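Local coordinates for DUF1254 domain-containing protein (Vibrio parahaemolyticus, PDB 3U07), which is of unknown function but belongs to the DUF1254/DUF1214 family and carries a signal sequence, consistent with export from the cytoplasm, at residues S213-R218 with I242-C247; E42-F47 with R205-P210. The protein carries 2 engineered substitutions. All coordinates share one frame; numbering follows the deposited sequence.

Interaction 1 of 2, residues S213-R218 with I242-C247; sequences STWLER and IGVEPC
The capped N-terminal turn of helix 215-224 packs here on the loop that follows helix 233-239, through Trp-215 and Leu-216 against Ile-242, Gly-243 and Val-244. The side chains meet by apolar packing alone. Val-244 CG2 rests against Leu-216 and Trp-215 together. Leu-216 CD2 lies 3.6 Å from Val-244 CG2, and Trp-215 CH2 lies 3.7 Å from the same methyl, which meets the indole obliquely. Val-244 crosses both side chains at about a right angle. Leu-216 also packs on its own neighbour, with CD2 over one face of the Trp-215 ring near the rim. Its other methyl, CD1, rests 3.8 Å from the carbonyl oxygen Ile-242 O. The indole NE1 of Trp-215 donates a hydrogen bond to the carbonyl O of Ala-259 on helix 253-273. The helix start is held by reciprocal bonds. Glu-217 N donates to Thr-214 OG1 at 3.3 Å, and Thr-214 N donates to Glu-217 OE1 at 3.1 Å, from above the carboxylate plane. Further along, the disulfide Cys-224 to Cys-247 ties this helix to the same loop. The arrangement is a classic capping box beside a buried helix-to-loop packing.

Interaction 2 of 2, residues E42-F47 with R205-P210; sequences EAYKFF and RTYPDP
Tyr-44 and Phe-47 both hold CG anti to the backbone N (chi1 178° and 174°), and this sends their rings from helix 26-52 toward Tyr-207 and Pro-208. Tyr-207 takes a different torsion, with CG beside its backbone N (chi1 -59°), and brings its ring to meet them. The Tyr-44 hydroxyl donates to the carbonyl of Pro-208, with Tyr-44 OH to Pro-208 O at 2.8 Å. The donor lies in the carbonyl plane, on a lone pair. That oxygen also sits in the plane of the Tyr-44 ring, at its edge. The same phenol packs against the loop, with Tyr-44 CZ 3.7 Å from Pro-208 CD and Tyr-44 OH 3.2 Å from Tyr-207 CB. Phe-47 presents its edge to Tyr-207, with CE2 3.7 Å from Tyr-207 CE1. The two ring planes are inclined to each other in an oblique pairing. Arg-205 CB lies over one face of the Tyr-207 ring, near the rim. Lys-45 CG makes a looser contact, 4.3 Å from Pro-210 CB. Its ammonium turns back along the helix to a salt bridge, with NZ 3.0 Å from Glu-42 OE2 on the syn side. Phe-47 also meets Trp-88 edge-to-face. The chemistry implies one directed bond within a mainly aromatic and proline interface. The phenol of Tyr-44 satisfies the carbonyl of Pro-208 and probably helps to set the position of the loop on the helix.

Overall arrangement
The touching residues of interaction 1 are all buried, whereas interaction 2 is only partly buried, with Tyr-44 and Phe-47 as its buried residues. Their centres are about 12 Å apart, and they follow one another along the chain. The loop of interaction 2 leads into helix 215-224, whose first turn serves interaction 1. Interaction 1 relies on aliphatic groups and an indole; its polar groups bond within the cap and to neighbours such as Ala-259 and Asn-220. Interaction 2 is more aromatic and has a hydrogen bond between its segments. Arg-218 joins the two: its CD packs 3.8 Å from Tyr-44 CD2, and its NE forms a salt bridge with Asp-41. Helix 26-52 also backs interaction 1, through Tyr-34 against Trp-215.

Interaction 1 of 2, residues S213-R218 with I242-C247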
ATOM      1  N   SER A 213      -6.597  -8.753  24.340  1.00 27.53           N
ATOM      2  CA  SER A 213      -7.941  -8.240  24.085  1.00 23.25           C
ATOM      3  C   SER A 213      -8.661  -9.088  23.039  1.00 28.52           C
ATOM      4  O   SER A 213      -8.063  -9.984  22.444  1.00 30.82           O
ATOM      5  CB  SER A 213      -7.854  -6.798  23.591  1.00 27.91           C
ATOM      6  OG  SER A 213      -7.012  -6.709  22.448  1.00 28.64           O
ATOM      7  N   THR A 214      -9.946  -8.814  22.829  1.00 24.60           N
ATOM      8  CA  THR A 214     -10.726  -9.535  21.816  1.00 23.67           C
ATOM      9  C   THR A 214     -10.808  -8.634  20.577  1.00 26.79           C
ATOM     10  O   THR A 214     -10.530  -7.432  20.658  1.00 21.63           O
ATOM     11  CB  THR A 214     -12.169  -9.812  22.272  1.00 22.07           C
ATOM     12  OG1 THR A 214     -12.867  -8.570  22.401  1.00 24.83           O
ATOM     13  CG2 THR A 214     -12.184 -10.555  23.606  1.00 16.73           C
ATOM     14  N   TRP A 215     -11.195  -9.185  19.431  1.00 23.28           N
ATOM     15  CA  TRP A 215     -11.274  -8.334  18.254  1.00 25.36           C
ATOM     16  C   TRP A 215     -12.403  -7.320  18.404  1.00 24.95           C
ATOM     17  O   TRP A 215     -12.350  -6.244  17.822  1.00 24.26           O
ATOM     18  CB  TRP A 215     -11.453  -9.153  16.971  1.00 15.75           C
ATOM     19  CG  TRP A 215     -12.752  -9.876  16.840  1.00 16.15           C
ATOM     20  CD1 TRP A 215     -13.011 -11.165  17.207  1.00 18.62           C
ATOM     21  CD2 TRP A 215     -13.946  -9.386  16.225  1.00 19.86           C
ATOM     22  NE1 TRP A 215     -14.288 -11.514  16.843  1.00 20.36           N
ATOM     23  CE2 TRP A 215     -14.884 -10.442  16.234  1.00 18.83           C
ATOM     24  CE3 TRP A 215     -14.312  -8.163  15.653  1.00 19.29           C
ATOM     25  CZ2 TRP A 215     -16.167 -10.308  15.706  1.00 15.03           C
ATOM     26  CZ3 TRP A 215     -15.589  -8.028  15.126  1.00 17.92           C
ATOM     27  CH2 TRP A 215     -16.499  -9.096  15.151  1.00 18.72           C
ATOM     28  N   LEU A 216     -13.420  -7.657  19.193  1.00 18.36           N
ATOM     29  CA  LEU A 216     -14.527  -6.735  19.413  1.00 22.99           C
ATOM     30  C   LEU A 216     -14.034  -5.459  20.090  1.00 22.74           C
ATOM     31  O   LEU A 216     -14.356  -4.361  19.642  1.00 23.82           O
ATOM     32  CB  LEU A 216     -15.620  -7.372  20.278  1.00 19.76           C
ATOM     33  CG  LEU A 216     -16.549  -8.389  19.611  1.00 25.75           C
ATOM     34  CD1 LEU A 216     -17.461  -9.001  20.666  1.00 27.06           C
ATOM     35  CD2 LEU A 216     -17.370  -7.713  18.514  1.00 23.52           C
ATOM     36  N   GLU A 217     -13.245  -5.586  21.156  1.00 23.63           N
ATOM     37  CA  GLU A 217     -12.775  -4.379  21.823  1.00 25.26           C
ATOM     38  C   GLU A 217     -11.814  -3.555  20.977  1.00 23.71           C
ATOM     39  O   GLU A 217     -11.858  -2.324  21.019  1.00 23.07           O
ATOM     40  CB  GLU A 217     -12.173  -4.691  23.204  1.00 29.98           C
ATOM     41  CG  GLU A 217     -11.102  -5.753  23.284  1.00 46.18           C
ATOM     42  CD  GLU A 217     -10.710  -6.039  24.732  1.00 46.90           C
ATOM     43  OE1 GLU A 217     -11.003  -7.151  25.231  1.00 28.98           O
ATOM     44  OE2 GLU A 217     -10.119  -5.139  25.373  1.00 44.71           O
ATOM     45  N   ARG A 218     -10.968  -4.216  20.188  1.00 18.19           N
ATOM     46  CA  ARG A 218     -10.036  -3.487  19.337  1.00 16.25           C
ATOM     47  C   ARG A 218     -10.801  -2.736  18.242  1.00 16.07           C
ATOM     48  O   ARG A 218     -10.587  -1.542  18.035  1.00 19.74           O
ATOM     49  CB  ARG A 218      -9.012  -4.439  18.705  1.00 16.20           C
ATOM     50  CG  ARG A 218      -8.012  -5.040  19.705  1.00 20.01           C
ATOM     51  CD  ARG A 218      -6.907  -5.824  18.995  1.00 21.69           C
ATOM     52  NE  ARG A 218      -7.434  -6.930  18.196  1.00 20.20           N
ATOM     53  CZ  ARG A 218      -7.567  -8.182  18.627  1.00 23.20           C
ATOM     54  NH1 ARG A 218      -7.204  -8.513  19.860  1.00 23.19           N
ATOM     55  NH2 ARG A 218      -8.078  -9.103  17.824  1.00 19.80           N
ATOM     56  N   ILE A 242     -24.030  -8.514  17.438  1.00 24.68           N
ATOM     57  CA  ILE A 242     -22.795  -9.245  17.678  1.00 20.69           C
ATOM     58  C   ILE A 242     -21.916  -8.492  18.669  1.00 18.98           C
ATOM     59  O   ILE A 242     -21.038  -9.078  19.287  1.00 22.34           O
ATOM     60  CB  ILE A 242     -22.015  -9.470  16.357  1.00 24.06           C
ATOM     61  CG1 ILE A 242     -22.886 -10.253  15.369  1.00 28.40           C
ATOM     62  CG2 ILE A 242     -20.719 -10.222  16.623  1.00 18.53           C
ATOM     63  CD1 ILE A 242     -23.313 -11.628  15.866  1.00 28.26           C
ATOM     64  N   GLY A 243     -22.157  -7.192  18.822  1.00 22.71           N
ATOM     65  CA  GLY A 243     -21.358  -6.409  19.752  1.00 24.70           C
ATOM     66  C   GLY A 243     -20.388  -5.441  19.089  1.00 24.34           C
ATOM     67  O   GLY A 243     -19.585  -4.793  19.765  1.00 23.38           O
ATOM     68  N   VAL A 244     -20.442  -5.352  17.762  1.00 20.26           N
ATOM     69  CA  VAL A 244     -19.574  -4.434  17.020  1.00 24.51           C
ATOM     70  C   VAL A 244     -20.291  -3.096  17.041  1.00 23.22           C
ATOM     71  O   VAL A 244     -21.357  -2.946  16.445  1.00 33.14           O
ATOM     72  CB  VAL A 244     -19.386  -4.878  15.560  1.00 23.96           C
ATOM     73  CG1 VAL A 244     -18.382  -3.955  14.861  1.00 20.88           C
ATOM     74  CG2 VAL A 244     -18.911  -6.321  15.521  1.00 26.79           C
ATOM     75  N   GLU A 245     -19.700  -2.124  17.719  1.00 17.09           N
ATOM     76  CA  GLU A 245     -20.325  -0.818  17.864  1.00 15.61           C
ATOM     77  C   GLU A 245     -19.278   0.171  18.380  1.00 14.45           C
ATOM     78  O   GLU A 245     -18.539  -0.149  19.309  1.00 16.03           O
ATOM     79  CB  GLU A 245     -21.468  -0.954  18.865  1.00 18.83           C
ATOM     80  CG  GLU A 245     -22.229   0.313  19.182  1.00 29.37           C
ATOM     81  CD  GLU A 245     -23.314   0.051  20.205  1.00 34.34           C
ATOM     82  OE1 GLU A 245     -24.078  -0.916  20.015  1.00 30.49           O
ATOM     83  OE2 GLU A 245     -23.402   0.803  21.194  1.00 40.20           O
ATOM     84  N   PRO A 246     -19.216   1.393  17.805  1.00 17.70           N
ATOM     85  CA  PRO A 246     -18.245   2.427  18.203  1.00 19.57           C
ATOM     86  C   PRO A 246     -18.225   2.823  19.667  1.00 27.53           C
ATOM     87  O   PRO A 246     -19.166   3.450  20.138  1.00 37.89           O
ATOM     88  CB  PRO A 246     -18.634   3.629  17.358  1.00 16.83           C
ATOM     89  CG  PRO A 246     -19.369   3.052  16.215  1.00 21.54           C
ATOM     90  CD  PRO A 246     -20.174   1.933  16.823  1.00 18.29           C
ATOM     91  N   CYS A 247     -17.106   2.573  20.341  1.00 21.86           N
ATOM     92  CA  CYS A 247     -16.919   2.912  21.756  1.00 21.45           C
ATOM     93  C   CYS A 247     -17.509   1.880  22.725  1.00 25.97           C
ATOM     94  O   CYS A 247     -17.392   2.045  23.938  1.00 29.19           O
ATOM     95  CB  CYS A 247     -17.529   4.281  22.102  1.00 18.88           C
ATOM     96  SG  CYS A 247     -17.239   5.589  20.879  1.00 28.68           S
TER

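Interaction 2 of 2, residues E42-F47 with R205-P210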
ATOM      1  N   GLU A  42      -6.887  -5.694  11.716  1.00 22.58           N
ATOM      2  CA  GLU A  42      -5.521  -5.886  11.248  1.00 19.53           C
ATOM      3  C   GLU A  42      -4.777  -4.561  11.091  1.00 20.46           C
ATOM      4  O   GLU A  42      -3.572  -4.490  11.327  1.00 22.08           O
ATOM      5  CB  GLU A  42      -5.517  -6.679   9.937  1.00 26.55           C
ATOM      6  CG  GLU A  42      -6.077  -8.104  10.071  1.00 25.90           C
ATOM      7  CD  GLU A  42      -5.300  -8.957  11.070  1.00 29.40           C
ATOM      8  OE1 GLU A  42      -4.058  -9.014  10.965  1.00 22.50           O
ATOM      9  OE2 GLU A  42      -5.928  -9.576  11.958  1.00 32.17           O
ATOM     10  N   ALA A  43      -5.484  -3.503  10.703  1.00 16.32           N
ATOM     11  CA  ALA A  43      -4.836  -2.200  10.564  1.00 15.18           C
ATOM     12  C   ALA A  43      -4.403  -1.754  11.963  1.00 18.85           C
ATOM     13  O   ALA A  43      -3.298  -1.245  12.153  1.00 17.50           O
ATOM     14  CB  ALA A  43      -5.800  -1.186   9.962  1.00 17.58           C
ATOM     15  N   TYR A  44      -5.277  -1.954  12.946  1.00 17.41           N
ATOM     16  CA  TYR A  44      -4.946  -1.587  14.317  1.00 19.36           C
ATOM     17  C   TYR A  44      -3.728  -2.377  14.806  1.00 22.22           C
ATOM     18  O   TYR A  44      -2.779  -1.793  15.326  1.00 21.78           O
ATOM     19  CB  TYR A  44      -6.112  -1.854  15.273  1.00 21.42           C
ATOM     20  CG  TYR A  44      -5.746  -1.510  16.704  1.00 22.48           C
ATOM     21  CD1 TYR A  44      -5.488  -0.190  17.073  1.00 21.98           C
ATOM     22  CD2 TYR A  44      -5.579  -2.506  17.668  1.00 21.77           C
ATOM     23  CE1 TYR A  44      -5.071   0.133  18.360  1.00 24.66           C
ATOM     24  CE2 TYR A  44      -5.158  -2.194  18.961  1.00 18.92           C
ATOM     25  CZ  TYR A  44      -4.905  -0.870  19.298  1.00 25.75           C
ATOM     26  OH  TYR A  44      -4.473  -0.541  20.560  1.00 25.81           O
ATOM     27  N   LYS A  45      -3.758  -3.699  14.644  1.00 23.10           N
ATOM     28  CA  LYS A  45      -2.640  -4.536  15.084  1.00 23.72           C
ATOM     29  C   LYS A  45      -1.341  -4.038  14.473  1.00 23.78           C
ATOM     30  O   LYS A  45      -0.312  -3.955  15.149  1.00 24.34           O
ATOM     31  CB  LYS A  45      -2.854  -6.003  14.686  1.00 19.46           C
ATOM     32  CG  LYS A  45      -3.974  -6.731  15.416  1.00 27.24           C
ATOM     33  CD  LYS A  45      -4.058  -8.178  14.923  1.00 32.34           C
ATOM     34  CE  LYS A  45      -5.276  -8.907  15.468  1.00 39.10           C
ATOM     35  NZ  LYS A  45      -5.420 -10.257  14.846  1.00 37.37           N
ATOM     36  N   PHE A  46      -1.386  -3.708  13.186  1.00 24.89           N
ATOM     37  CA  PHE A  46      -0.195  -3.219  12.506  1.00 20.97           C
ATOM     38  C   PHE A  46       0.263  -1.904  13.134  1.00 23.94           C
ATOM     39  O   PHE A  46       1.449  -1.695  13.351  1.00 25.61           O
ATOM     40  CB  PHE A  46      -0.470  -3.004  11.019  1.00 19.56           C
ATOM     41  CG  PHE A  46       0.734  -2.538  10.249  1.00 22.44           C
ATOM     42  CD1 PHE A  46       1.576  -3.454   9.625  1.00 22.23           C
ATOM     43  CD2 PHE A  46       1.043  -1.185  10.176  1.00 22.66           C
ATOM     44  CE1 PHE A  46       2.709  -3.025   8.935  1.00 25.25           C
ATOM     45  CE2 PHE A  46       2.170  -0.747   9.492  1.00 26.34           C
ATOM     46  CZ  PHE A  46       3.007  -1.669   8.871  1.00 26.03           C
ATOM     47  N   PHE A  47      -0.682  -1.013  13.411  1.00 24.25           N
ATOM     48  CA  PHE A  47      -0.355   0.270  14.026  1.00 23.90           C
ATOM     49  C   PHE A  47       0.244   0.041  15.415  1.00 24.96           C
ATOM     50  O   PHE A  47       1.215   0.691  15.802  1.00 21.42           O
ATOM     51  CB  PHE A  47      -1.615   1.137  14.153  1.00 25.05           C
ATOM     52  CG  PHE A  47      -1.396   2.421  14.911  1.00 24.17           C
ATOM     53  CD1 PHE A  47      -0.718   3.491  14.326  1.00 20.97           C
ATOM     54  CD2 PHE A  47      -1.843   2.552  16.223  1.00 22.12           C
ATOM     55  CE1 PHE A  47      -0.487   4.667  15.038  1.00 16.45           C
ATOM     56  CE2 PHE A  47      -1.613   3.727  16.944  1.00 25.83           C
ATOM     57  CZ  PHE A  47      -0.935   4.786  16.349  1.00 18.02           C
ATOM     58  N   ARG A 205      -4.108   8.637  23.757  1.00 34.98           N
ATOM     59  CA  ARG A 205      -4.933   7.433  23.782  1.00 32.53           C
ATOM     60  C   ARG A 205      -4.405   6.348  24.709  1.00 30.18           C
ATOM     61  O   ARG A 205      -3.216   6.304  25.016  1.00 32.97           O
ATOM     62  CB  ARG A 205      -5.019   6.842  22.368  1.00 21.49           C
ATOM     63  CG  ARG A 205      -5.590   7.772  21.309  1.00 29.34           C
ATOM     64  CD  ARG A 205      -5.272   7.273  19.901  1.00 29.30           C
ATOM     65  NE  ARG A 205      -5.948   8.071  18.878  1.00 24.26           N
ATOM     66  CZ  ARG A 205      -5.541   9.257  18.444  1.00 21.20           C
ATOM     67  NH1 ARG A 205      -4.437   9.818  18.927  1.00 16.25           N
ATOM     68  NH2 ARG A 205      -6.255   9.893  17.529  1.00 23.03           N
ATOM     69  N   THR A 206      -5.306   5.482  25.155  1.00 30.89           N
ATOM     70  CA  THR A 206      -4.934   4.340  25.980  1.00 32.43           C
ATOM     71  C   THR A 206      -5.254   3.183  25.025  1.00 25.63           C
ATOM     72  O   THR A 206      -6.416   2.881  24.749  1.00 28.13           O
ATOM     73  CB  THR A 206      -5.777   4.264  27.277  1.00 38.38           C
ATOM     74  OG1 THR A 206      -7.165   4.166  26.949  1.00 53.07           O
ATOM     75  CG2 THR A 206      -5.561   5.512  28.107  1.00 31.32           C
ATOM     76  N   TYR A 207      -4.206   2.558  24.507  1.00 26.02           N
ATOM     77  CA  TYR A 207      -4.333   1.488  23.522  1.00 29.94           C
ATOM     78  C   TYR A 207      -4.536   0.070  24.030  1.00 33.54           C
ATOM     79  O   TYR A 207      -3.758  -0.418  24.845  1.00 33.37           O
ATOM     80  CB  TYR A 207      -3.095   1.488  22.627  1.00 29.95           C
ATOM     81  CG  TYR A 207      -2.855   2.776  21.879  1.00 31.59           C
ATOM     82  CD1 TYR A 207      -3.656   3.132  20.793  1.00 25.84           C
ATOM     83  CD2 TYR A 207      -1.806   3.628  22.233  1.00 26.73           C
ATOM     84  CE1 TYR A 207      -3.416   4.298  20.072  1.00 28.21           C
ATOM     85  CE2 TYR A 207      -1.557   4.802  21.520  1.00 24.60           C
ATOM     86  CZ  TYR A 207      -2.368   5.126  20.436  1.00 25.62           C
ATOM     87  OH  TYR A 207      -2.117   6.259  19.697  1.00 22.27           O
ATOM     88  N   PRO A 208      -5.572  -0.621  23.526  1.00 32.02           N
ATOM     89  CA  PRO A 208      -5.845  -1.999  23.946  1.00 34.41           C
ATOM     90  C   PRO A 208      -4.688  -2.862  23.455  1.00 32.52           C
ATOM     91  O   PRO A 208      -4.216  -2.678  22.331  1.00 28.20           O
ATOM     92  CB  PRO A 208      -7.142  -2.345  23.207  1.00 32.58           C
ATOM     93  CG  PRO A 208      -7.761  -1.010  22.906  1.00 33.73           C
ATOM     94  CD  PRO A 208      -6.574  -0.168  22.545  1.00 29.70           C
ATOM     95  N   ASP A 209      -4.230  -3.792  24.287  1.00 31.10           N
ATOM     96  CA  ASP A 209      -3.137  -4.682  23.902  1.00 24.21           C
ATOM     97  C   ASP A 209      -3.708  -5.806  23.046  1.00 23.89           C
ATOM     98  O   ASP A 209      -4.591  -6.546  23.485  1.00 23.62           O
ATOM     99  CB  ASP A 209      -2.468  -5.297  25.140  1.00 28.84           C
ATOM    100  CG  ASP A 209      -1.208  -6.086  24.797  1.00 40.31           C
ATOM    101  OD1 ASP A 209      -1.087  -6.565  23.649  1.00 38.88           O
ATOM    102  OD2 ASP A 209      -0.339  -6.240  25.682  1.00 48.21           O
ATOM    103  N   PRO A 210      -3.225  -5.941  21.805  1.00 22.95           N
ATOM    104  CA  PRO A 210      -3.734  -7.007  20.939  1.00 27.53           C
ATOM    105  C   PRO A 210      -3.538  -8.437  21.463  1.00 30.65           C
ATOM    106  O   PRO A 210      -4.309  -9.335  21.131  1.00 31.94           O
ATOM    107  CB  PRO A 210      -3.002  -6.759  19.613  1.00 29.64           C
ATOM    108  CG  PRO A 210      -1.791  -5.955  20.008  1.00 35.33           C
ATOM    109  CD  PRO A 210      -2.335  -5.038  21.059  1.00 29.50           C
TER